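Local coordinates for surface glycoprotein (PDB 5KLH), which is an insect-stage surface antigen of Trypanosoma brucei, possibly a sensor, whose bilobed ectodomain makes up this chain, at residues P63-V75 with A83-R95. Sequence-based numbering, arbitrary orientation.
Sequences PVSGNTDGSQLVV and APFTRRSPLHATR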
loop_
_atom_site.group_PDB
_atom_site.type_symbol
_atom_site.label_atom_id
_atom_site.label_comp_id
_atom_site.label_asym_id
_atom_site.label_seq_id
_atom_site.Cartn_x
_atom_site.Cartn_y
_atom_site.Cartn_z
ATOM N N PRO A 63 19.632 -2.261 5.525
ATOM C CA PRO A 63 19.700 -3.479 6.337
ATOM C C PRO A 63 18.849 -3.349 7.593
ATOM O O PRO A 63 18.745 -2.262 8.144
ATOM C CB PRO A 63 21.190 -3.587 6.679
ATOM C CG PRO A 63 21.690 -2.162 6.608
ATOM C CD PRO A 63 20.905 -1.520 5.501
ATOM N N VAL A 64 18.239 -4.438 8.041
ATOM C CA VAL A 64 17.477 -4.377 9.281
ATOM C C VAL A 64 18.424 -4.152 10.470
ATOM O O VAL A 64 18.168 -3.314 11.347
ATOM C CB VAL A 64 16.638 -5.655 9.467
ATOM C CG1 VAL A 64 16.133 -5.786 10.885
ATOM C CG2 VAL A 64 15.472 -5.635 8.498
ATOM N N SER A 65 19.531 -4.885 10.477
ATOM C CA SER A 65 20.539 -4.737 11.532
ATOM C C SER A 65 21.104 -3.320 11.587
ATOM O O SER A 65 21.604 -2.787 10.585
ATOM C CB SER A 65 21.674 -5.744 11.333
ATOM O OG SER A 65 22.550 -5.729 12.447
ATOM N N GLY A 66 20.996 -2.700 12.758
ATOM C CA GLY A 66 21.485 -1.349 12.949
ATOM C C GLY A 66 20.466 -0.268 12.647
ATOM O O GLY A 66 20.733 0.914 12.859
ATOM N N ASN A 67 19.300 -0.674 12.150
ATOM C CA ASN A 67 18.247 0.274 11.807
ATOM C C ASN A 67 16.927 -0.112 12.454
ATOM O O ASN A 67 15.862 0.199 11.922
ATOM C CB ASN A 67 18.077 0.384 10.281
ATOM C CG ASN A 67 19.276 1.015 9.611
ATOM O OD1 ASN A 67 19.607 2.179 9.874
ATOM N ND2 ASN A 67 19.930 0.261 8.727
ATOM N N THR A 68 16.996 -0.775 13.608
ATOM C CA THR A 68 15.787 -1.140 14.344
ATOM C C THR A 68 15.600 -0.344 15.632
ATOM O O THR A 68 16.562 -0.025 16.332
ATOM C CB THR A 68 15.763 -2.645 14.700
ATOM O OG1 THR A 68 16.914 -2.969 15.486
ATOM C CG2 THR A 68 15.767 -3.488 13.448
ATOM N N ASP A 69 14.344 -0.030 15.923
ATOM C CA ASP A 69 13.951 0.585 17.192
ATOM C C ASP A 69 12.846 -0.285 17.733
ATOM O O ASP A 69 11.682 -0.125 17.358
ATOM C CB ASP A 69 13.489 2.025 16.998
ATOM C CG ASP A 69 12.926 2.653 18.272
ATOM O OD1 ASP A 69 13.145 2.108 19.373
ATOM O OD2 ASP A 69 12.265 3.708 18.161
ATOM N N GLY A 70 13.220 -1.239 18.580
ATOM C CA GLY A 70 12.270 -2.208 19.084
ATOM C C GLY A 70 11.801 -3.116 17.965
ATOM O O GLY A 70 12.580 -3.899 17.425
ATOM N N SER A 71 10.532 -3.001 17.602
ATOM C CA SER A 71 9.963 -3.871 16.579
ATOM C C SER A 71 9.885 -3.168 15.222
ATOM O O SER A 71 9.405 -3.748 14.240
ATOM C CB SER A 71 8.568 -4.333 17.003
ATOM O OG SER A 71 7.663 -3.237 17.040
ATOM N N GLN A 72 10.354 -1.920 15.185
ATOM C CA GLN A 72 10.206 -1.058 14.014
ATOM C C GLN A 72 11.501 -0.887 13.250
ATOM O O GLN A 72 12.574 -0.737 13.841
ATOM C CB GLN A 72 9.695 0.328 14.429
ATOM C CG GLN A 72 8.444 0.285 15.265
ATOM C CD GLN A 72 7.181 0.128 14.446
ATOM O OE1 GLN A 72 6.974 0.821 13.444
ATOM N NE2 GLN A 72 6.307 -0.765 14.888
ATOM N N LEU A 73 11.399 -0.900 11.926
ATOM C CA LEU A 73 12.480 -0.425 11.088
ATOM C C LEU A 73 12.407 1.096 11.097
ATOM O O LEU A 73 11.313 1.658 11.011
ATOM C CB LEU A 73 12.343 -0.955 9.660
ATOM C CG LEU A 73 13.375 -0.526 8.616
ATOM C CD1 LEU A 73 14.666 -1.328 8.773
ATOM C CD2 LEU A 73 12.793 -0.728 7.236
ATOM N N VAL A 74 13.561 1.743 11.233
ATOM C CA VAL A 74 13.646 3.191 11.258
ATOM C C VAL A 74 14.294 3.676 9.981
ATOM O O VAL A 74 15.489 3.455 9.758
ATOM C CB VAL A 74 14.456 3.687 12.479
ATOM C CG1 VAL A 74 14.515 5.203 12.491
ATOM C CG2 VAL A 74 13.832 3.169 13.768
ATOM N N VAL A 75 13.514 4.349 9.142
ATOM C CA VAL A 75 14.014 4.818 7.857
ATOM C C VAL A 75 14.123 6.336 7.895
ATOM O O VAL A 75 13.119 7.036 7.950
ATOM C CB VAL A 75 13.098 4.372 6.703
ATOM C CG1 VAL A 75 13.653 4.833 5.369
ATOM C CG2 VAL A 75 12.955 2.856 6.720
ATOM N N ALA A 83 12.168 17.656 2.146
ATOM C CA ALA A 83 12.316 17.947 3.575
ATOM C C ALA A 83 12.496 16.647 4.348
ATOM O O ALA A 83 11.671 15.750 4.228
ATOM C CB ALA A 83 11.113 18.707 4.110
ATOM N N PRO A 84 13.583 16.535 5.130
ATOM C CA PRO A 84 13.838 15.257 5.796
ATOM C C PRO A 84 12.671 14.781 6.655
ATOM O O PRO A 84 11.955 15.580 7.280
ATOM C CB PRO A 84 15.062 15.552 6.663
ATOM C CG PRO A 84 15.760 16.665 5.937
ATOM C CD PRO A 84 14.672 17.504 5.355
ATOM N N PHE A 85 12.482 13.466 6.670
ATOM C CA PHE A 85 11.492 12.867 7.543
ATOM C C PHE A 85 11.874 11.445 7.855
ATOM O O PHE A 85 12.687 10.836 7.141
ATOM C CB PHE A 85 10.075 12.945 6.933
ATOM C CG PHE A 85 9.862 12.097 5.710
ATOM C CD1 PHE A 85 10.217 12.564 4.456
ATOM C CD2 PHE A 85 9.248 10.858 5.809
ATOM C CE1 PHE A 85 9.997 11.795 3.316
ATOM C CE2 PHE A 85 9.024 10.084 4.673
ATOM C CZ PHE A 85 9.400 10.550 3.434
ATOM N N THR A 86 11.297 10.927 8.936
ATOM C CA THR A 86 11.499 9.541 9.334
ATOM C C THR A 86 10.208 8.747 9.197
ATOM O O THR A 86 9.133 9.223 9.555
ATOM C CB THR A 86 11.999 9.440 10.791
ATOM O OG1 THR A 86 13.268 10.094 10.905
ATOM C CG2 THR A 86 12.163 7.980 11.223
ATOM N N ARG A 87 10.321 7.533 8.677
ATOM C CA ARG A 87 9.234 6.576 8.785
ATOM C C ARG A 87 9.698 5.410 9.621
ATOM O O ARG A 87 10.742 4.801 9.326
ATOM C CB ARG A 87 8.766 6.078 7.415
ATOM C CG ARG A 87 7.765 4.929 7.515
ATOM C CD ARG A 87 6.390 5.432 7.955
ATOM N NE ARG A 87 5.821 6.311 6.941
ATOM C CZ ARG A 87 5.069 5.891 5.922
ATOM N NH1 ARG A 87 4.761 4.601 5.791
ATOM N NH2 ARG A 87 4.616 6.767 5.034
ATOM N N ARG A 88 8.933 5.120 10.667
ATOM C CA ARG A 88 9.026 3.850 11.375
ATOM C C ARG A 88 7.939 2.914 10.881
ATOM O O ARG A 88 6.785 3.309 10.787
ATOM C CB ARG A 88 8.897 4.069 12.879
ATOM C CG ARG A 88 10.175 4.547 13.522
ATOM C CD ARG A 88 9.959 4.895 14.989
ATOM N NE ARG A 88 11.242 5.019 15.677
ATOM C CZ ARG A 88 12.045 6.065 15.556
ATOM N NH1 ARG A 88 11.699 7.077 14.781
ATOM N NH2 ARG A 88 13.197 6.104 16.219
ATOM N N SER A 89 8.302 1.679 10.542
ATOM C CA SER A 89 7.338 0.722 10.020
ATOM C C SER A 89 7.636 -0.598 10.696
ATOM O O SER A 89 8.807 -0.935 10.864
ATOM C CB SER A 89 7.452 0.596 8.494
ATOM O OG SER A 89 6.336 -0.088 7.942
ATOM N N PRO A 90 6.597 -1.358 11.070
ATOM C CA PRO A 90 6.865 -2.601 11.798
ATOM C C PRO A 90 7.555 -3.643 10.924
ATOM O O PRO A 90 7.116 -3.864 9.799
ATOM C CB PRO A 90 5.467 -3.078 12.223
ATOM C CG PRO A 90 4.535 -2.414 11.290
ATOM C CD PRO A 90 5.154 -1.088 10.944
ATOM N N LEU A 91 8.614 -4.261 11.446
ATOM C CA LEU A 91 9.304 -5.351 10.737
ATOM C C LEU A 91 8.393 -6.539 10.505
ATOM O O LEU A 91 8.514 -7.252 9.504
ATOM C CB LEU A 91 10.524 -5.797 11.519
ATOM C CG LEU A 91 11.628 -4.749 11.601
ATOM C CD1 LEU A 91 12.628 -5.143 12.668
ATOM C CD2 LEU A 91 12.301 -4.606 10.253
ATOM N N HIS A 92 7.478 -6.740 11.446
ATOM C CA HIS A 92 6.533 -7.839 11.381
ATOM C C HIS A 92 5.162 -7.334 11.753
ATOM O O HIS A 92 5.016 -6.582 12.711
ATOM C CB HIS A 92 6.950 -8.973 12.321
ATOM C CG HIS A 92 5.826 -9.893 12.677
ATOM N ND1 HIS A 92 5.278 -9.945 13.943
ATOM C CD2 HIS A 92 5.128 -10.776 11.924
ATOM C CE1 HIS A 92 4.291 -10.827 13.954
ATOM N NE2 HIS A 92 4.188 -11.352 12.746
ATOM N N ALA A 93 4.146 -7.747 11.013
ATOM C CA ALA A 93 2.786 -7.410 11.384
ATOM C C ALA A 93 1.925 -8.653 11.407
ATOM O O ALA A 93 2.149 -9.609 10.654
ATOM C CB ALA A 93 2.201 -6.366 10.428
ATOM N N THR A 94 0.947 -8.631 12.299
ATOM C CA THR A 94 -0.073 -9.651 12.357
ATOM C C THR A 94 -1.321 -9.090 11.709
ATOM O O THR A 94 -2.028 -8.279 12.304
ATOM C CB THR A 94 -0.357 -10.067 13.792
ATOM O OG1 THR A 94 0.851 -10.563 14.382
ATOM C CG2 THR A 94 -1.425 -11.142 13.832
ATOM N N ARG A 95 -1.573 -9.501 10.476
ATOM C CA ARG A 95 -2.684 -8.953 9.713
ATOM C C ARG A 95 -3.967 -9.703 10.047
ATOM O O ARG A 95 -4.031 -10.924 9.911
ATOM C CB ARG A 95 -2.366 -9.031 8.214
ATOM C CG ARG A 95 -3.250 -8.187 7.321
ATOM C CD ARG A 95 -3.053 -8.567 5.852
ATOM N NE ARG A 95 -1.793 -8.074 5.289
ATOM C CZ ARG A 95 -1.217 -8.557 4.187
ATOM N NH1 ARG A 95 -1.765 -9.566 3.522
ATOM N NH2 ARG A 95 -0.078 -8.038 3.749
HETATM O O HOH W 1 7.714 -5.938 14.249
#
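Antiparallel pairing in a beta hairpin joins L73 to S89 and V75 to R87, and this ladder illustrates how a further backbone bond and a water can continue a pairing whose end side chains brace. Each of the two hydrogen-bonded pairs is closed by two bonds, among them L73 N to S89 O at 2.8 Å. P90 falls at a non-hydrogen-bonded pair with Q72, so its missing amide hydrogen costs the ladder nothing; beyond it L91 N reaches S71 O at 2.9 Å, nearly straight at 168°. A water bound to that same carbonyl oxygen accepts from H92 N and so carries the link one residue further.

L91 fills the corner at the turn: its side chain crosses that of T68 at about a right angle, CD1 3.6 Å from T68 CG2, while CD2 packs on L73 CB and meets the tip of V64 head-on. On the face bearing V74 and R88, the arginine runs extended from CG to NE alongside the valine, and V74 CG2 lies over one guanidinium face, 3.7 Å from R88 NE. D69, its CG swung opposite the backbone N (chi1 174°), forms a salt bridge in which D69 OD2 alone accepts from R88 NE, 3.0 Å away on its anti lone pair, and from R88 NH2, which approaches from above the carboxylate plane. The carboxylate and guanidinium planes stand almost perpendicular, at 86°. Q72, bent at chi2, lays its amide beside the P90 ring, NE2 3.6 Å from P90 CB.

On the other face, L73 and V75 rest on V198 and V200 of strand 197-204, and S89 on L158 of strand 145-164. R87 turns its end to E172 and the Q177 carbonyl. Past the end of strand 72-79, strand 85-100 pairs through L91 and A93 with L155 and V153 of the long strand 145-164.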